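Local coordinates for protein yesU (Bacillus subtilis, PDB 1OQ1) that is of unknown function but has a galectin-like beta-sandwich fold of the concanavalin clan, so that carbohydrate binding is a reasonable though unproven guess, at residues T103-E106 against Y107-G110; L151-P154 against D155-D158. One frame throughout, in Å; residues are numbered along the deposited sequence.

Contact 1: residues T103-E106 against Y107-G110; sequences TYPE and YHSG
A single-turn helix, residues 105-108, lies just ahead of strand 112-122 in the galectin-like sandwich, and Y104 and H108 meet across that turn. The imidazole comes edge-on to the phenol in a T-shaped stack, planes 88° apart, with H108 CD2 over the centre of the Y104 ring and 3.4 Å from Y104 CD2. Y104 reaches this place with CG anti to its own N (chi1 -153°), and its hydroxyl is bonded to H116 ND1 of strand 112-122; a bound acetic acid, probably from the crystallisation liquor, lies close to the same side chain.

One face of the imidazole is taken by proline: P105 CA sits 3.7 Å from the H108 ring centroid, a CH-pi contact close to the ring normal. At the rim, H108 ND1 and S109 OG share a hydrogen bond of 2.7 Å. The ring is thus held at an edge, over a face and at a nitrogen, which should fix its rotation.

Y104 O accepts two backbone bonds, from Y107 N at 2.8 Å and from H108 N at 3.2 Å, while P105 O takes S109 N where the helix ends. Y107 is buried against strand 51-54, and its OH bonds to E28. T103 O lies at the edge of its ring, 3.4 Å from Y107 CD2. The E106 side chain, extended beyond CG, runs back toward the start of the turn, where OE1 accepts from T101 N and also from T103 N at 3.1 Å, the latter approaching from above the carboxylate plane.

Contact 2: residues L151-P154 against D155-D158; sequences LPSP and DDAD
S153 OG gives its proton to D155 OD1 over 2.6 Å, arriving on the syn side of the carboxylate and 19° out of its plane. Two first torsions make this possible: D155 holds CG between its own N and carbonyl carbon, and S153 OG takes a similar position at a less relaxed angle (chi1 33°). A water also bridges the pair, donating to D155 OD2 at 2.6 Å and only weakly to S153 OG. OD1 has a second, weak donor in D156 N, 2.8 Å away but poorly aligned at 117°.

That amide is satisfied more properly by S153 O, at 3.2 Å, in the first bond of a short 3-10 turn running from P154 to D156 in the loop between strands 142-148 and 161-168. The next bond follows one residue on, A157 N to P154 O at 3.2 Å.

Apolar contact is thin here. P152 turns its ring toward the end of the turn, bringing CG to 3.8 Å from A157 CA, and Y161 touches the same proline. P154 rests on F120 of strand 112-122 and on Q74. Just before the turn, L151 O accepts from R122 NH2, and beyond it D158 N donates to Y161 OH.

Following the chain from the N terminus, the 103-110 turn comes first and leads, one residue later, into strand 112-122 of the seven-stranded sheet. Strands 132-138 and 142-148 then complete that edge of the sheet, and the loop carrying contact 2 leads from there to strand 161-168 of the other, eight-stranded sheet. The two contacts are in series, neither nested nor crossed, each closing a turn of its own with no residue between its halves. The centres of contacts 1 and 2 are about 30 Å apart, and the nearest atoms of contacts 1 and 2 about 16 Å. Strand 112-122 is their common neighbour: H116 bonds to contact 1, whereas Y119, F120 and R122 meet contact 2.

Contact 1: residues T103-E106 against Y107-G110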
loop_
_atom_site.group_PDB
_atom_site.type_symbol
_atom_site.label_atom_id
_atom_site.label_comp_id
_atom_site.label_asym_id
_atom_site.label_seq_id
_atom_site.Cartn_x
_atom_site.Cartn_y
_atom_site.Cartn_z
ATOM N N THR A 103 7.843 9.176 8.838
ATOM C CA THR A 103 8.313 10.340 8.082
ATOM C C THR A 103 8.782 9.808 6.725
ATOM O O THR A 103 9.737 9.036 6.645
ATOM C CB THR A 103 9.466 11.043 8.823
ATOM O OG1 THR A 103 9.094 11.232 10.196
ATOM C CG2 THR A 103 9.744 12.403 8.204
ATOM N N TYR A 104 8.111 10.243 5.664
ATOM C CA TYR A 104 8.378 9.750 4.313
ATOM C C TYR A 104 9.816 9.472 3.873
ATOM O O TYR A 104 10.097 8.397 3.351
ATOM C CB TYR A 104 7.676 10.645 3.281
ATOM C CG TYR A 104 7.335 9.936 1.979
ATOM C CD1 TYR A 104 7.138 8.554 1.939
ATOM C CD2 TYR A 104 7.148 10.653 0.800
ATOM C CE1 TYR A 104 6.764 7.905 0.753
ATOM C CE2 TYR A 104 6.766 10.017 -0.387
ATOM C CZ TYR A 104 6.578 8.645 -0.403
ATOM O OH TYR A 104 6.201 8.017 -1.570
ATOM N N PRO A 105 10.744 10.421 4.078
ATOM C CA PRO A 105 12.129 10.184 3.664
ATOM C C PRO A 105 12.768 8.929 4.255
ATOM O O PRO A 105 13.718 8.386 3.686
ATOM C CB PRO A 105 12.839 11.465 4.100
ATOM C CG PRO A 105 11.771 12.498 3.920
ATOM C CD PRO A 105 10.570 11.810 4.538
ATOM N N GLU A 106 12.250 8.469 5.390
ATOM C CA GLU A 106 12.784 7.271 6.031
ATOM C C GLU A 106 12.463 6.048 5.183
ATOM O O GLU A 106 13.124 5.019 5.282
ATOM C CB GLU A 106 12.169 7.086 7.418
ATOM C CG GLU A 106 12.283 8.301 8.318
ATOM C CD GLU A 106 11.489 8.147 9.598
ATOM O OE1 GLU A 106 10.393 7.550 9.544
ATOM O OE2 GLU A 106 11.949 8.635 10.652
ATOM N N TYR A 107 11.442 6.179 4.341
ATOM C CA TYR A 107 11.007 5.084 3.491
ATOM C C TYR A 107 11.536 5.149 2.064
ATOM O O TYR A 107 11.866 4.118 1.492
ATOM C CB TYR A 107 9.478 5.022 3.487
ATOM C CG TYR A 107 8.915 4.870 4.880
ATOM C CD1 TYR A 107 8.682 3.606 5.433
ATOM C CD2 TYR A 107 8.701 5.988 5.681
ATOM C CE1 TYR A 107 8.256 3.467 6.758
ATOM C CE2 TYR A 107 8.279 5.863 6.996
ATOM C CZ TYR A 107 8.063 4.604 7.531
ATOM O OH TYR A 107 7.685 4.496 8.849
ATOM N N HIS A 108 11.628 6.344 1.487
ATOM C CA HIS A 108 12.126 6.438 0.117
ATOM C C HIS A 108 13.607 6.770 -0.008
ATOM O O HIS A 108 14.200 6.567 -1.072
ATOM C CB HIS A 108 11.277 7.427 -0.710
ATOM C CG HIS A 108 11.306 8.843 -0.223
ATOM N ND1 HIS A 108 12.457 9.602 -0.197
ATOM C CD2 HIS A 108 10.308 9.663 0.185
ATOM C CE1 HIS A 108 12.166 10.829 0.199
ATOM N NE2 HIS A 108 10.867 10.893 0.437
ATOM N N SER A 109 14.205 7.252 1.079
ATOM C CA SER A 109 15.622 7.610 1.092
ATOM C C SER A 109 16.301 7.150 2.385
ATOM O O SER A 109 17.109 7.880 2.968
ATOM C CB SER A 109 15.781 9.129 0.942
ATOM O OG SER A 109 15.188 9.597 -0.261
ATOM N N GLY A 110 15.970 5.939 2.825
ATOM C CA GLY A 110 16.544 5.403 4.048
ATOM C C GLY A 110 17.378 4.168 3.775
ATOM O O GLY A 110 18.147 4.141 2.814
#

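Contact 2: residues L151-P154 against D155-D158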
loop_
_atom_site.group_PDB
_atom_site.type_symbol
_atom_site.label_atom_id
_atom_site.label_comp_id
_atom_site.label_asym_id
_atom_site.label_seq_id
_atom_site.Cartn_x
_atom_site.Cartn_y
_atom_site.Cartn_z
ATOM N N LEU A 151 -11.497 6.922 -7.877
ATOM C CA LEU A 151 -12.072 7.115 -6.552
ATOM C C LEU A 151 -12.614 8.532 -6.405
ATOM O O LEU A 151 -11.930 9.506 -6.721
ATOM C CB LEU A 151 -11.023 6.858 -5.476
ATOM C CG LEU A 151 -10.542 5.419 -5.306
ATOM C CD1 LEU A 151 -9.351 5.407 -4.359
ATOM C CD2 LEU A 151 -11.671 4.547 -4.763
ATOM N N PRO A 152 -13.854 8.661 -5.924
ATOM C CA PRO A 152 -14.450 9.985 -5.750
ATOM C C PRO A 152 -14.071 10.553 -4.396
ATOM O O PRO A 152 -13.342 9.920 -3.632
ATOM C CB PRO A 152 -15.937 9.689 -5.822
ATOM C CG PRO A 152 -16.021 8.392 -5.045
ATOM C CD PRO A 152 -14.831 7.598 -5.612
ATOM N N SER A 153 -14.560 11.757 -4.118
ATOM C CA SER A 153 -14.352 12.380 -2.822
ATOM C C SER A 153 -15.348 11.629 -1.933
ATOM O O SER A 153 -16.287 11.006 -2.441
ATOM C CB SER A 153 -14.684 13.872 -2.898
ATOM O OG SER A 153 -15.728 14.109 -3.825
ATOM N N PRO A 154 -15.162 11.668 -0.607
ATOM C CA PRO A 154 -16.066 10.965 0.310
ATOM C C PRO A 154 -17.553 11.242 0.143
ATOM O O PRO A 154 -18.369 10.333 0.298
ATOM C CB PRO A 154 -15.551 11.376 1.688
ATOM C CG PRO A 154 -14.088 11.581 1.442
ATOM C CD PRO A 154 -14.079 12.335 0.134
ATOM N N ASP A 155 -17.908 12.483 -0.176
ATOM C CA ASP A 155 -19.316 12.841 -0.336
ATOM C C ASP A 155 -20.074 12.012 -1.372
ATOM O O ASP A 155 -21.262 11.734 -1.195
ATOM C CB ASP A 155 -19.459 14.344 -0.644
ATOM C CG ASP A 155 -18.682 14.784 -1.878
ATOM O OD1 ASP A 155 -17.910 13.977 -2.439
ATOM O OD2 ASP A 155 -18.838 15.958 -2.282
ATOM N N ASP A 156 -19.392 11.603 -2.439
ATOM C CA ASP A 156 -20.031 10.815 -3.492
ATOM C C ASP A 156 -19.661 9.335 -3.488
ATOM O O ASP A 156 -20.010 8.614 -4.420
ATOM C CB ASP A 156 -19.682 11.371 -4.877
ATOM C CG ASP A 156 -20.222 12.765 -5.112
ATOM O OD1 ASP A 156 -21.231 13.145 -4.482
ATOM O OD2 ASP A 156 -19.637 13.477 -5.956
ATOM N N ALA A 157 -18.965 8.878 -2.452
ATOM C CA ALA A 157 -18.545 7.481 -2.383
ATOM C C ALA A 157 -19.665 6.450 -2.264
ATOM O O ALA A 157 -20.720 6.717 -1.693
ATOM C CB ALA A 157 -17.567 7.292 -1.218
ATOM N N ASP A 158 -19.416 5.276 -2.835
ATOM C CA ASP A 158 -20.324 4.133 -2.762
ATOM C C ASP A 158 -19.388 3.019 -2.302
ATOM O O ASP A 158 -19.127 2.053 -3.022
ATOM C CB ASP A 158 -20.924 3.801 -4.130
ATOM C CG ASP A 158 -21.820 2.571 -4.087
ATOM O OD1 ASP A 158 -22.382 2.281 -3.009
ATOM O OD2 ASP A 158 -21.966 1.898 -5.127
HETATM O O HOH W 1 -17.594 16.947 -4.389
#